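Local structure of importin subunit beta-1 (Saccharomyces cerevisiae, 5OWU) at residues N36-L48 with I59-S71. The protein carries cargo proteins into the nucleus together with importin alpha, which recognises their classical nuclear localization signal. Residues are numbered along the deposited sequence; the frame is centred on the assembly and turned at random. Where two conformers were deposited one is given.
Sequences NFLQFAGLSSQVL and ILAALTLKNELVS
Leu65 is the knob here: its side chain sits in a hole formed by Phe37, Phe40, Ala41 and Ser44. With CG anti to the backbone N (chi1 -180°), its two methyls both lean on Ala41, CD1 lying 3.7 Å from Ala41 CB and CD2 the same distance from Ala41 O. The Phe37 side chain comes across Leu65 at about a right angle, and the edge of its ring meets Glu68 CB at 3.8 Å from CE1. Phe40 presents its own edge to Thr64, whose CG2 lies in the ring plane 3.8 Å from CZ. The carboxylate of Glu68 turns to a salt bridge with Arg83, which also makes a cation-pi contact with Phe37. These are the two antiparallel helices of HEAT repeat 2, 37-48 and 55-67; the axes of 37-48 and 59-67 approach to 7.9 Å, their directions 146° apart. They come together most tightly where small residues face each other: Ala61 CB rests 3.5 Å from Ser44 O. Ser44 OG stands over the centre of one face of the Phe40 ring and donates to Phe40 O at 2.7 Å, while Ser44 N reaches that same oxygen from the opposite face of its carbonyl plane. A water donates to both Ser44 OG and Ala61 O, a bridge across a seam that has no direct hydrogen bond between 36-48 and 59-71. A valine in place of Ser44 would probably leave this water without its acceptor on helix 37-48 and deprive Phe40 O of its second donor. Farther along, both methyls of Leu48 close on Ala62 CB, CD1 at 3.8 Å.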
loop_
_atom_site.group_PDB
_atom_site.type_symbol
_atom_site.label_atom_id
_atom_site.label_comp_id
_atom_site.label_asym_id
_atom_site.label_seq_id
_atom_site.Cartn_x
_atom_site.Cartn_y
_atom_site.Cartn_z
ATOM N N ASN A 36 6.077 -24.605 31.705
ATOM C CA ASN A 36 5.197 -24.247 32.817
ATOM C C ASN A 36 4.723 -22.804 32.604
ATOM O O ASN A 36 5.173 -21.859 33.253
ATOM C CB ASN A 36 5.900 -24.409 34.164
ATOM C CG ASN A 36 4.943 -24.283 35.342
ATOM O OD1 ASN A 36 3.795 -23.870 35.186
ATOM N ND2 ASN A 36 5.421 -24.632 36.533
ATOM N N PHE A 37 3.769 -22.634 31.690
ATOM C CA PHE A 37 3.312 -21.289 31.372
ATOM C C PHE A 37 2.721 -20.600 32.595
ATOM O O PHE A 37 2.923 -19.400 32.790
ATOM C CB PHE A 37 2.289 -21.316 30.239
ATOM C CG PHE A 37 1.902 -19.946 29.764
ATOM C CD1 PHE A 37 2.797 -19.183 29.040
ATOM C CD2 PHE A 37 0.659 -19.412 30.060
ATOM C CE1 PHE A 37 2.455 -17.912 28.607
ATOM C CE2 PHE A 37 0.313 -18.141 29.632
ATOM C CZ PHE A 37 1.210 -17.393 28.911
ATOM N N LEU A 38 1.980 -21.335 33.424
ATOM C CA LEU A 38 1.424 -20.738 34.636
ATOM C C LEU A 38 2.516 -20.060 35.452
ATOM O O LEU A 38 2.394 -18.887 35.829
ATOM C CB LEU A 38 0.708 -21.811 35.466
ATOM C CG LEU A 38 -0.162 -21.381 36.659
ATOM C CD1 LEU A 38 -0.928 -22.591 37.173
ATOM C CD2 LEU A 38 0.625 -20.763 37.803
ATOM N N GLN A 39 3.602 -20.785 35.733
ATOM C CA GLN A 39 4.676 -20.209 36.539
ATOM C C GLN A 39 5.377 -19.075 35.794
ATOM O O GLN A 39 5.692 -18.040 36.387
ATOM C CB GLN A 39 5.681 -21.295 36.939
ATOM C CG GLN A 39 6.787 -20.784 37.852
ATOM C CD GLN A 39 7.813 -21.854 38.224
ATOM O OE1 GLN A 39 8.146 -22.726 37.418
ATOM N NE2 GLN A 39 8.322 -21.779 39.450
ATOM N N PHE A 40 5.651 -19.261 34.503
ATOM C CA PHE A 40 6.278 -18.209 33.702
ATOM C C PHE A 40 5.492 -16.899 33.795
ATOM O O PHE A 40 6.061 -15.822 34.018
ATOM C CB PHE A 40 6.381 -18.697 32.255
ATOM C CG PHE A 40 6.787 -17.641 31.278
ATOM C CD1 PHE A 40 8.121 -17.415 30.997
ATOM C CD2 PHE A 40 5.832 -16.887 30.621
ATOM C CE1 PHE A 40 8.498 -16.447 30.085
ATOM C CE2 PHE A 40 6.199 -15.914 29.716
ATOM C CZ PHE A 40 7.535 -15.692 29.447
ATOM N N ALA A 41 4.171 -16.979 33.642
ATOM C CA ALA A 41 3.341 -15.778 33.684
ATOM C C ALA A 41 3.296 -15.179 35.086
ATOM O O ALA A 41 3.427 -13.956 35.252
ATOM C CB ALA A 41 1.932 -16.108 33.193
ATOM N N GLY A 42 3.110 -16.019 36.107
ATOM C CA GLY A 42 3.123 -15.511 37.473
ATOM C C GLY A 42 4.422 -14.809 37.819
ATOM O O GLY A 42 4.426 -13.687 38.339
ATOM N N LEU A 43 5.548 -15.467 37.535
ATOM C CA LEU A 43 6.851 -14.895 37.848
ATOM C C LEU A 43 7.096 -13.613 37.063
ATOM O O LEU A 43 7.643 -12.647 37.603
ATOM C CB LEU A 43 7.956 -15.911 37.555
ATOM C CG LEU A 43 8.126 -17.063 38.547
ATOM C CD1 LEU A 43 9.047 -18.120 37.966
ATOM C CD2 LEU A 43 8.675 -16.562 39.871
ATOM N N SER A 44 6.722 -13.597 35.780
ATOM C CA SER A 44 6.832 -12.375 34.989
ATOM C C SER A 44 6.099 -11.228 35.672
ATOM O O SER A 44 6.639 -10.123 35.830
ATOM C CB SER A 44 6.267 -12.604 33.584
ATOM O OG SER A 44 7.046 -13.541 32.855
ATOM N N SER A 45 4.862 -11.488 36.107
ATOM C CA SER A 45 4.095 -10.450 36.776
ATOM C C SER A 45 4.737 -10.039 38.097
ATOM O O SER A 45 4.641 -8.869 38.486
ATOM C CB SER A 45 2.656 -10.919 36.988
ATOM O OG SER A 45 2.514 -11.649 38.198
ATOM N N GLN A 46 5.416 -10.965 38.789
ATOM C CA GLN A 46 6.050 -10.601 40.054
ATOM C C GLN A 46 7.293 -9.748 39.821
ATOM O O GLN A 46 7.566 -8.819 40.589
ATOM C CB GLN A 46 6.399 -11.852 40.864
ATOM C CG GLN A 46 5.200 -12.551 41.528
ATOM C CD GLN A 46 4.518 -11.737 42.638
ATOM O OE1 GLN A 46 3.309 -11.871 42.854
ATOM N NE2 GLN A 46 5.287 -10.915 43.357
ATOM N N VAL A 47 8.054 -10.034 38.765
ATOM C CA VAL A 47 9.226 -9.214 38.477
ATOM C C VAL A 47 8.798 -7.820 38.043
ATOM O O VAL A 47 9.421 -6.819 38.420
ATOM C CB VAL A 47 10.116 -9.900 37.424
ATOM C CG1 VAL A 47 11.250 -8.971 36.976
ATOM C CG2 VAL A 47 10.690 -11.199 37.985
ATOM N N LEU A 48 7.714 -7.723 37.268
ATOM C CA LEU A 48 7.208 -6.407 36.879
ATOM C C LEU A 48 7.126 -5.455 38.070
ATOM O O LEU A 48 7.465 -4.275 37.949
ATOM C CB LEU A 48 5.840 -6.547 36.214
ATOM C CG LEU A 48 5.101 -5.259 35.845
ATOM C CD1 LEU A 48 5.958 -4.338 34.981
ATOM C CD2 LEU A 48 3.814 -5.614 35.134
ATOM N N ILE A 59 10.410 -4.134 32.758
ATOM C CA ILE A 59 9.739 -3.847 31.494
ATOM C C ILE A 59 9.770 -5.074 30.594
ATOM O O ILE A 59 8.754 -5.454 29.992
ATOM C CB ILE A 59 10.398 -2.620 30.833
ATOM C CG1 ILE A 59 10.157 -1.376 31.694
ATOM C CG2 ILE A 59 9.865 -2.390 29.418
ATOM C CD1 ILE A 59 11.274 -0.347 31.637
ATOM N N LEU A 60 10.925 -5.735 30.516
ATOM C CA LEU A 60 11.048 -6.925 29.682
ATOM C C LEU A 60 10.123 -8.039 30.164
ATOM O O LEU A 60 9.503 -8.732 29.353
ATOM C CB LEU A 60 12.499 -7.399 29.667
ATOM C CG LEU A 60 12.780 -8.717 28.951
ATOM C CD1 LEU A 60 12.559 -8.596 27.458
ATOM C CD2 LEU A 60 14.202 -9.189 29.249
ATOM N N ALA A 61 10.017 -8.230 31.479
ATOM C CA ALA A 61 9.092 -9.230 32.005
ATOM C C ALA A 61 7.682 -8.992 31.481
ATOM O O ALA A 61 7.044 -9.899 30.910
ATOM C CB ALA A 61 9.093 -9.191 33.533
ATOM N N ALA A 62 7.189 -7.758 31.656
ATOM C CA ALA A 62 5.831 -7.443 31.218
ATOM C C ALA A 62 5.665 -7.618 29.713
ATOM O O ALA A 62 4.661 -8.174 29.252
ATOM C CB ALA A 62 5.468 -6.020 31.629
ATOM N N LEU A 63 6.624 -7.142 28.923
ATOM C CA LEU A 63 6.439 -7.173 27.474
ATOM C C LEU A 63 6.545 -8.594 26.921
ATOM O O LEU A 63 5.845 -8.941 25.961
ATOM C CB LEU A 63 7.449 -6.243 26.796
ATOM C CG LEU A 63 7.356 -4.757 27.181
ATOM C CD1 LEU A 63 8.410 -3.922 26.440
ATOM C CD2 LEU A 63 5.953 -4.204 26.923
ATOM N N THR A 64 7.414 -9.427 27.498
ATOM C CA THR A 64 7.515 -10.813 27.050
ATOM C C THR A 64 6.227 -11.568 27.353
ATOM O O THR A 64 5.679 -12.274 26.487
ATOM C CB THR A 64 8.713 -11.505 27.712
ATOM O OG1 THR A 64 9.908 -10.754 27.467
ATOM C CG2 THR A 64 8.899 -12.917 27.154
ATOM N N LEU A 65 5.699 -11.405 28.569
ATOM C CA LEU A 65 4.404 -12.020 28.842
ATOM C C LEU A 65 3.335 -11.491 27.885
ATOM O O LEU A 65 2.545 -12.270 27.333
ATOM C CB LEU A 65 4.010 -11.792 30.295
ATOM C CG LEU A 65 2.668 -12.403 30.695
ATOM C CD1 LEU A 65 2.563 -13.904 30.335
ATOM C CD2 LEU A 65 2.456 -12.191 32.171
ATOM N N LYS A 66 3.316 -10.175 27.638
ATOM C CA LYS A 66 2.345 -9.614 26.696
ATOM C C LYS A 66 2.448 -10.294 25.345
ATOM O O LYS A 66 1.431 -10.612 24.717
ATOM C CB LYS A 66 2.556 -8.106 26.528
ATOM C CG LYS A 66 1.795 -7.478 25.337
ATOM C CD LYS A 66 2.336 -6.122 24.988
ATOM C CE LYS A 66 3.593 -6.236 24.138
ATOM N NZ LYS A 66 3.290 -6.164 22.675
ATOM N N ASN A 67 3.670 -10.499 24.870
ATOM C CA ASN A 67 3.875 -11.137 23.580
ATOM C C ASN A 67 3.553 -12.623 23.603
ATOM O O ASN A 67 3.512 -13.235 22.533
ATOM C CB ASN A 67 5.313 -10.922 23.117
ATOM C CG ASN A 67 5.560 -9.500 22.643
ATOM O OD1 ASN A 67 4.637 -8.809 22.193
ATOM N ND2 ASN A 67 6.805 -9.057 22.741
ATOM N N GLU A 68 3.328 -13.216 24.774
ATOM C CA GLU A 68 2.768 -14.566 24.833
ATOM C C GLU A 68 1.247 -14.571 24.988
ATOM O O GLU A 68 0.655 -15.637 25.188
ATOM C CB GLU A 68 3.402 -15.351 25.984
ATOM C CG GLU A 68 4.902 -15.565 25.841
ATOM C CD GLU A 68 5.270 -16.343 24.590
ATOM O OE1 GLU A 68 4.504 -17.248 24.209
ATOM O OE2 GLU A 68 6.314 -16.040 23.979
ATOM N N LEU A 69 0.606 -13.411 24.902
ATOM C CA LEU A 69 -0.828 -13.295 25.122
ATOM C C LEU A 69 -1.582 -12.727 23.931
ATOM O O LEU A 69 -2.755 -13.063 23.743
ATOM C CB LEU A 69 -1.104 -12.417 26.356
ATOM C CG LEU A 69 -0.704 -13.009 27.708
ATOM C CD1 LEU A 69 -0.898 -11.994 28.823
ATOM C CD2 LEU A 69 -1.489 -14.274 28.002
ATOM N N VAL A 70 -0.943 -11.891 23.118
ATOM C CA VAL A 70 -1.553 -11.358 21.910
ATOM C C VAL A 70 -0.551 -11.487 20.777
ATOM O O VAL A 70 0.660 -11.547 20.989
ATOM C CB VAL A 70 -2.001 -9.890 22.068
ATOM C CG1 VAL A 70 -3.185 -9.800 23.017
ATOM C CG2 VAL A 70 -0.838 -9.026 22.561
ATOM N N SER A 71 -1.083 -11.537 19.558
ATOM C CA SER A 71 -0.272 -11.663 18.359
ATOM C C SER A 71 -0.986 -10.955 17.220
ATOM O O SER A 71 -2.184 -10.671 17.295
ATOM C CB SER A 71 -0.024 -13.132 18.000
ATOM O OG SER A 71 0.670 -13.252 16.774
HETATM O O HOH W 1 8.537 -12.586 30.843
#